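Local coordinates for protein triphenylmethane reductase (Citrobacter sp., PDB 2JL1) that probably reduces triphenylmethane dyes with a bound NADP cofactor, as an NmrA-like member of the Rossmann-fold oxidoreductases, at residues T124-A127 / I128-T131; E246-A249 / A250-A254. One frame throughout, in Å; residues are numbered along the deposited sequence.

Contact 1 of 2, residues T124-A127 / I128-T131; sequences TEYA and IRTT. With GOL (glycerol), chain D.
The carboxylate of Glu125 and the guanidinium of Arg129, one turn apart on helix 117-130, are joined through a glycerol, probably from the crystallisation liquor, while their backbones are linked by the helical bond from Arg129 N to Glu125 O. The helix is the crossover of a beta-alpha-beta unit in the Rossmann fold, linking strands 101-107 and 135-140. Glycerol O1 donates to Glu125 OE1 at 2.7 Å and takes a bond from Arg129 NE at 2.8 Å. It lies at the edge of the guanidinium, in its plane, where Arg129 NH2 also donates to it, less straight, at 137°. Arg129 is extended from CG to NE, long enough to bring its head to the glycerol, while Glu125 OE1 stays 5.0 Å from Arg129 NH2. Glycerol C1 sits 3.7 Å above one face of the Tyr126 ring, offset toward the rim.

Farther out, Glu125 OE2 makes a salt bridge to Arg139, a second partner that probably fixes the rotation of the carboxylate. Ile128, a branched apolar residue suited to the sheet side, packs on Ile102, Tyr104 and Phe137. Thr124 OG1 is turned back to Val120 O and also bonds His87. On the dimer face, Ala127 is small enough to pack on Ile84 of the second subunit, and Thr130 OG1 hydrogen-bonds Thr81 OG1 of that subunit. Thr130 OG1, held between its own N and carbonyl carbon (chi1 78°), also donates to Ala127 O at 2.7 Å, on a lone pair in the carbonyl plane.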
loop_
_atom_site.group_PDB
_atom_site.type_symbol
_atom_site.label_atom_id
_atom_site.label_comp_id
_atom_site.label_asym_id
_atom_site.label_seq_id
_atom_site.Cartn_x
_atom_site.Cartn_y
_atom_site.Cartn_z
ATOM N N THR A 124 1.304 1.500 3.595
ATOM C CA THR A 124 2.606 1.576 4.270
ATOM C C THR A 124 3.075 0.198 4.736
ATOM O O THR A 124 4.254 -0.162 4.567
ATOM C CB THR A 124 2.561 2.593 5.442
ATOM O OG1 THR A 124 2.168 3.865 4.903
ATOM C CG2 THR A 124 3.948 2.707 6.115
ATOM N N GLU A 125 2.154 -0.588 5.289
ATOM C CA GLU A 125 2.457 -1.986 5.631
ATOM C C GLU A 125 2.964 -2.782 4.408
ATOM O O GLU A 125 3.982 -3.472 4.495
ATOM C CB GLU A 125 1.248 -2.695 6.245
ATOM C CG GLU A 125 1.022 -2.362 7.735
ATOM C CD GLU A 125 -0.110 -3.169 8.377
ATOM O OE1 GLU A 125 -0.549 -4.210 7.800
ATOM O OE2 GLU A 125 -0.551 -2.751 9.483
ATOM N N TYR A 126 2.250 -2.697 3.285
ATOM C CA TYR A 126 2.708 -3.336 2.049
ATOM C C TYR A 126 4.046 -2.824 1.556
ATOM O O TYR A 126 4.857 -3.618 1.061
ATOM C CB TYR A 126 1.650 -3.261 0.944
ATOM C CG TYR A 126 0.573 -4.270 1.125
ATOM C CD1 TYR A 126 0.852 -5.644 0.985
ATOM C CD2 TYR A 126 -0.720 -3.890 1.449
ATOM C CE1 TYR A 126 -0.140 -6.597 1.163
ATOM C CE2 TYR A 126 -1.723 -4.843 1.613
ATOM C CZ TYR A 126 -1.415 -6.192 1.474
ATOM O OH TYR A 126 -2.388 -7.139 1.636
ATOM N N ALA A 127 4.297 -1.520 1.694
ATOM C CA ALA A 127 5.616 -0.963 1.394
ATOM C C ALA A 127 6.726 -1.605 2.238
ATOM O O ALA A 127 7.766 -1.999 1.719
ATOM C CB ALA A 127 5.629 0.571 1.561
ATOM N N ILE A 128 6.495 -1.713 3.546
ATOM C CA ILE A 128 7.473 -2.346 4.445
ATOM C C ILE A 128 7.708 -3.818 4.081
ATOM O O ILE A 128 8.850 -4.313 4.156
ATOM C CB ILE A 128 7.044 -2.204 5.932
ATOM C CG1 ILE A 128 7.187 -0.743 6.356
ATOM C CG2 ILE A 128 7.864 -3.177 6.835
ATOM C CD1 ILE A 128 6.386 -0.324 7.660
ATOM N N ARG A 129 6.641 -4.513 3.686
ATOM C CA ARG A 129 6.782 -5.903 3.230
ATOM C C ARG A 129 7.741 -6.055 2.030
ATOM O O ARG A 129 8.505 -7.020 1.991
ATOM C CB ARG A 129 5.428 -6.567 2.968
ATOM C CG ARG A 129 4.580 -6.764 4.231
ATOM C CD ARG A 129 3.217 -7.362 3.888
ATOM N NE ARG A 129 2.348 -7.532 5.057
ATOM C CZ ARG A 129 2.354 -8.593 5.864
ATOM N NH1 ARG A 129 3.213 -9.592 5.663
ATOM N NH2 ARG A 129 1.497 -8.657 6.879
ATOM N N THR A 130 7.739 -5.099 1.093
ATOM C CA THR A 130 8.664 -5.135 -0.072
ATOM C C THR A 130 10.145 -5.069 0.283
ATOM O O THR A 130 11.007 -5.418 -0.541
ATOM C CB THR A 130 8.370 -4.015 -1.108
ATOM O OG1 THR A 130 8.894 -2.750 -0.639
ATOM C CG2 THR A 130 6.899 -3.922 -1.376
ATOM N N THR A 131 10.453 -4.597 1.483
ATOM C CA THR A 131 11.845 -4.472 1.879
ATOM C C THR A 131 12.473 -5.777 2.364
ATOM O O THR A 131 13.694 -5.865 2.443
ATOM C CB THR A 131 12.041 -3.454 2.985
ATOM O OG1 THR A 131 11.478 -3.975 4.195
ATOM C CG2 THR A 131 11.406 -2.118 2.626
HETATM C C1 GOL D . -0.902 -5.666 5.164
HETATM O O1 GOL D . 0.198 -6.014 5.968
HETATM C C2 GOL D . -1.770 -6.890 4.926
HETATM O O2 GOL D . -1.574 -7.866 5.918
HETATM C C3 GOL D . -3.249 -6.540 4.783
HETATM O O3 GOL D . -3.979 -7.731 4.911
HETATM O O HOH W 1 -0.706 -7.123 8.803
#

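Contact 2 of 2, residues E246-A249 / A250-A254; sequences EITA and AIYDA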
loop_
_atom_site.group_PDB
_atom_site.type_symbol
_atom_site.label_atom_id
_atom_site.label_comp_id
_atom_site.label_asym_id
_atom_site.label_seq_id
_atom_site.Cartn_x
_atom_site.Cartn_y
_atom_site.Cartn_z
ATOM N N GLU A 246 -14.866 19.158 11.555
ATOM C CA GLU A 246 -15.249 18.199 10.538
ATOM C C GLU A 246 -14.596 16.848 10.793
ATOM O O GLU A 246 -15.262 15.823 10.666
ATOM C CB GLU A 246 -14.866 18.732 9.149
ATOM C CG GLU A 246 -14.675 17.681 8.076
ATOM C CD GLU A 246 -15.957 16.993 7.677
ATOM O OE1 GLU A 246 -16.996 17.690 7.578
ATOM O OE2 GLU A 246 -15.915 15.754 7.443
ATOM N N ILE A 247 -13.306 16.848 11.146
ATOM C CA ILE A 247 -12.574 15.611 11.439
ATOM C C ILE A 247 -13.177 14.894 12.662
ATOM O O ILE A 247 -13.367 13.677 12.667
ATOM C CB ILE A 247 -11.063 15.879 11.738
ATOM C CG1 ILE A 247 -10.387 16.702 10.628
ATOM C CG2 ILE A 247 -10.317 14.549 12.010
ATOM C CD1 ILE A 247 -10.190 15.990 9.288
ATOM N N THR A 248 -13.469 15.671 13.691
ATOM C CA THR A 248 -14.026 15.150 14.927
ATOM C C THR A 248 -15.416 14.532 14.681
ATOM O O THR A 248 -15.687 13.404 15.107
ATOM C CB THR A 248 -14.093 16.272 15.963
ATOM O OG1 THR A 248 -12.753 16.739 16.211
ATOM C CG2 THR A 248 -14.725 15.797 17.266
ATOM N N ALA A 249 -16.289 15.276 13.999
ATOM C CA ALA A 249 -17.610 14.746 13.642
ATOM C C ALA A 249 -17.471 13.484 12.795
ATOM O O ALA A 249 -18.305 12.582 12.902
ATOM C CB ALA A 249 -18.434 15.773 12.914
ATOM N N ALA A 250 -16.434 13.407 11.953
ATOM C CA ALA A 250 -16.301 12.251 11.071
ATOM C C ALA A 250 -15.870 11.026 11.872
ATOM O O ALA A 250 -16.272 9.899 11.567
ATOM C CB ALA A 250 -15.323 12.528 9.928
ATOM N N ILE A 251 -15.055 11.255 12.897
ATOM C CA ILE A 251 -14.574 10.165 13.755
ATOM C C ILE A 251 -15.752 9.639 14.597
ATOM O O ILE A 251 -15.902 8.429 14.767
ATOM C CB ILE A 251 -13.372 10.631 14.633
ATOM C CG1 ILE A 251 -12.095 10.710 13.767
ATOM C CG2 ILE A 251 -13.123 9.679 15.798
ATOM C CD1 ILE A 251 -10.887 11.450 14.474
ATOM N N TYR A 252 -16.595 10.546 15.101
ATOM C CA TYR A 252 -17.783 10.124 15.847
ATOM C C TYR A 252 -18.728 9.338 14.934
ATOM O O TYR A 252 -19.309 8.356 15.338
ATOM C CB TYR A 252 -18.528 11.332 16.399
ATOM C CG TYR A 252 -17.898 12.017 17.597
ATOM C CD1 TYR A 252 -17.191 11.301 18.567
ATOM C CD2 TYR A 252 -18.088 13.381 17.796
ATOM C CE1 TYR A 252 -16.648 11.943 19.685
ATOM C CE2 TYR A 252 -17.556 14.041 18.909
ATOM C CZ TYR A 252 -16.837 13.312 19.843
ATOM O OH TYR A 252 -16.345 13.963 20.938
ATOM N N ASP A 253 -18.853 9.768 13.688
ATOM C CA ASP A 253 -19.759 9.092 12.748
ATOM C C ASP A 253 -19.253 7.670 12.455
ATOM O O ASP A 253 -20.037 6.728 12.403
ATOM C CB ASP A 253 -19.912 9.927 11.452
ATOM C CG ASP A 253 -20.885 9.301 10.468
ATOM O OD1 ASP A 253 -20.431 8.763 9.447
ATOM O OD2 ASP A 253 -22.099 9.321 10.724
ATOM N N ALA A 254 -17.944 7.511 12.296
ATOM C CA ALA A 254 -17.367 6.193 12.038
ATOM C C ALA A 254 -17.639 5.312 13.263
ATOM O O ALA A 254 -18.041 4.165 13.134
ATOM C CB ALA A 254 -15.833 6.312 11.757
#
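Thr248 and Tyr252 form the close-packed side of this turn-to-turn contact within the alpha-helix 242-256. Their side chains run alongside each other in the same direction, and the methyl CG2 of Thr248 reaches Tyr252 CE2 at 3.7 Å. The threonine suits the place because its two branches divide the work: CG2, anti to the backbone N (OG1 at chi1 -61°), meets the ring, while OG1 turns back to Phe244 O. Phe206 meets the tyrosine ring edge-to-face, and Phe146 and Leu235 press on Thr248. Beneath them Tyr252 N donates to Thr248 O at 3.0 Å, nearly straight at 164°. Ala249, small and buried, lies against Phe228, and its carbonyl oxygen accepts hydrogen bonds from Asp253 N and from Asn164 ND2.

The exposed Ile247 gives the loose end, its CG2 meeting Ile251 CD1 at 4.0 Å; Ile251 leads from it back into packing with Phe146 and Phe147, its side chain about 6 Å from the bound NADP. Charged residues suit the partly exposed side: Asp253 forms a salt bridge with Lys257, and Glu246 OE1 with Lys232. Bent at chi2 (69°), the Glu246 chain brings OE2 within 4.1 Å of Ala250 CB, a light touch.

Contacts 1 and 2 are each built along a single helix, but they lie on different helices, 117-130 and 242-256, and their nearest atoms stay about 18 Å apart. Contact 1 is mostly buried, on a crossover helix of the seven-stranded parallel sheet, between strands and the second subunit. Contact 2 is only partly buried and meets no other chain of the assembly; its helix packs against helices 144-147 and 228-237. The chemistry follows: in 124-131 a glutamate and an arginine bridged by glycerol lie beside apolar residues facing the sheet, whereas in 246-254 methyl and ring packing prevails and the charges pair with lysines on the partly exposed side. The side chain of Ile251 comes to about 6 Å from the NADP, that of Thr124 only to about 10 Å.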